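Local atomic coordinates of hypothetical protein SMU.776 (Streptococcus mutans, PDB entry 2B78), a protein that is probably an S-adenosylmethionine-dependent methyltransferase that may bind RNA, its substrate not established. Residues L187-M192 with A244-A249. Sequence-based numbering, arbitrary orientation.
Sequences LNDGLM and AKRSRA
Asp189, in the irregular loop 187-192, and Arg246, in segment 244-249, stand 11.9 Å apart at their CA atoms, the closest CA pair across the contact, and side chains alone bridge the gap. The two reach out from opposite directions. With CG anti to the backbone N (chi1 173°), Asp189 extends its carboxylate away from its own loop, and OD2 comes within 3.1 Å of Arg246 NH2. The long arginine covers the larger share of the gap, its chain bending at chi3. The carboxylate and guanidinium planes are 32° apart, and OD2 lies well out of the guanidinium plane with no N-H aimed at it, so this salt bridge rests on charge attraction alone and is probably weaker than a paired, in-plane one. Arg246 follows strand 237-242 of the Rossmann-like methyltransferase sheet, whose end carries Asp242; Asp242 and Arg246 both bind S-adenosyl-L-homocysteine, and in this ligand-free chain the bridge ties the loop after strand 181-185 to a residue of the cofactor site. Arg246 sits within a type I turn from Ala244 to Ser247. Serine suits its last place: OG and the backbone N of Ser247 both donate to Ala244 O, OG at 2.6 Å. Gly190, next to the bridging aspartate, has a positive phi of 81°, a backbone shape that glycine adopts easily.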
loop_
_atom_site.group_PDB
_atom_site.type_symbol
_atom_site.label_atom_id
_atom_site.label_comp_id
_atom_site.label_asym_id
_atom_site.label_seq_id
_atom_site.Cartn_x
_atom_site.Cartn_y
_atom_site.Cartn_z
ATOM N N LEU A 187 -14.767 0.334 -6.534
ATOM C CA LEU A 187 -14.556 1.411 -5.574
ATOM C C LEU A 187 -15.501 1.511 -4.392
ATOM O O LEU A 187 -15.257 2.314 -3.486
ATOM C CB LEU A 187 -14.565 2.765 -6.298
ATOM C CG LEU A 187 -13.462 3.018 -7.318
ATOM C CD1 LEU A 187 -13.557 4.457 -7.807
ATOM C CD2 LEU A 187 -12.103 2.750 -6.674
ATOM N N ASN A 188 -16.563 0.715 -4.372
ATOM C CA ASN A 188 -17.497 0.829 -3.262
ATOM C C ASN A 188 -17.877 -0.506 -2.628
ATOM O O ASN A 188 -19.018 -0.709 -2.206
ATOM C CB ASN A 188 -18.737 1.588 -3.731
ATOM C CG ASN A 188 -19.556 2.124 -2.581
ATOM O OD1 ASN A 188 -19.007 2.636 -1.602
ATOM N ND2 ASN A 188 -20.878 2.019 -2.690
ATOM N N ASP A 189 -16.909 -1.409 -2.548
ATOM C CA ASP A 189 -17.137 -2.721 -1.953
ATOM C C ASP A 189 -16.055 -3.047 -0.919
ATOM O O ASP A 189 -15.025 -3.645 -1.241
ATOM C CB ASP A 189 -17.181 -3.784 -3.056
ATOM C CG ASP A 189 -17.253 -5.196 -2.509
ATOM O OD1 ASP A 189 -17.673 -5.371 -1.343
ATOM O OD2 ASP A 189 -16.896 -6.134 -3.255
ATOM N N GLY A 190 -16.290 -2.634 0.325
ATOM C CA GLY A 190 -15.331 -2.892 1.384
ATOM C C GLY A 190 -14.185 -1.899 1.393
ATOM O O GLY A 190 -14.249 -0.868 0.726
ATOM N N LEU A 191 -13.135 -2.216 2.143
ATOM C CA LEU A 191 -11.967 -1.349 2.258
ATOM C C LEU A 191 -11.018 -1.425 1.071
ATOM O O LEU A 191 -10.342 -0.445 0.760
ATOM C CB LEU A 191 -11.177 -1.681 3.530
ATOM C CG LEU A 191 -11.782 -1.300 4.882
ATOM C CD1 LEU A 191 -10.808 -1.667 5.993
ATOM C CD2 LEU A 191 -12.078 0.193 4.912
ATOM N N MET A 192 -10.963 -2.578 0.411
ATOM C CA MET A 192 -10.057 -2.754 -0.719
ATOM C C MET A 192 -10.717 -2.516 -2.067
ATOM O O MET A 192 -11.941 -2.497 -2.173
ATOM C CB MET A 192 -9.429 -4.146 -0.649
ATOM C CG MET A 192 -8.726 -4.382 0.687
ATOM S SD MET A 192 -8.009 -6.023 0.816
ATOM C CE MET A 192 -9.546 -7.011 0.908
ATOM N N ALA A 244 -9.853 -16.752 0.470
ATOM C CA ALA A 244 -11.218 -16.282 0.192
ATOM C C ALA A 244 -11.900 -16.700 -1.114
ATOM O O ALA A 244 -11.365 -16.510 -2.208
ATOM C CB ALA A 244 -11.261 -14.760 0.319
ATOM N N LYS A 245 -13.108 -17.243 -0.981
ATOM C CA LYS A 245 -13.895 -17.691 -2.135
ATOM C C LYS A 245 -14.055 -16.558 -3.152
ATOM O O LYS A 245 -14.118 -16.795 -4.359
ATOM C CB LYS A 245 -15.282 -18.159 -1.673
ATOM C CG LYS A 245 -15.273 -19.379 -0.767
ATOM C CD LYS A 245 -16.682 -19.733 -0.283
ATOM C CE LYS A 245 -16.660 -20.993 0.582
ATOM N NZ LYS A 245 -17.985 -21.300 1.203
ATOM N N ARG A 246 -14.123 -15.327 -2.653
ATOM C CA ARG A 246 -14.267 -14.150 -3.504
ATOM C C ARG A 246 -13.155 -14.018 -4.535
ATOM O O ARG A 246 -13.358 -13.443 -5.606
ATOM C CB ARG A 246 -14.266 -12.882 -2.653
ATOM C CG ARG A 246 -15.449 -12.700 -1.739
ATOM C CD ARG A 246 -15.332 -11.341 -1.057
ATOM N NE ARG A 246 -15.133 -10.280 -2.043
ATOM C CZ ARG A 246 -14.774 -9.034 -1.750
ATOM N NH1 ARG A 246 -14.568 -8.679 -0.487
ATOM N NH2 ARG A 246 -14.623 -8.140 -2.722
ATOM N N SER A 247 -11.975 -14.533 -4.206
ATOM C CA SER A 247 -10.829 -14.444 -5.109
ATOM C C SER A 247 -11.062 -15.007 -6.506
ATOM O O SER A 247 -10.467 -14.516 -7.468
ATOM C CB SER A 247 -9.614 -15.141 -4.495
ATOM O OG SER A 247 -9.842 -16.534 -4.345
ATOM N N ARG A 248 -11.915 -16.025 -6.634
ATOM C CA ARG A 248 -12.153 -16.626 -7.947
ATOM C C ARG A 248 -12.634 -15.648 -9.015
ATOM O O ARG A 248 -11.926 -15.376 -9.985
ATOM C CB ARG A 248 -13.160 -17.776 -7.851
ATOM C CG ARG A 248 -12.723 -18.940 -6.957
ATOM C CD ARG A 248 -13.316 -20.261 -7.453
ATOM N NE ARG A 248 -12.980 -21.410 -6.611
ATOM C CZ ARG A 248 -13.562 -21.683 -5.448
ATOM N NH1 ARG A 248 -14.514 -20.884 -4.978
ATOM N NH2 ARG A 248 -13.213 -22.765 -4.763
ATOM N N ALA A 249 -13.847 -15.134 -8.853
ATOM C CA ALA A 249 -14.399 -14.214 -9.840
ATOM C C ALA A 249 -13.536 -12.969 -10.055
ATOM O O ALA A 249 -13.344 -12.528 -11.196
ATOM C CB ALA A 249 -15.813 -13.807 -9.432
#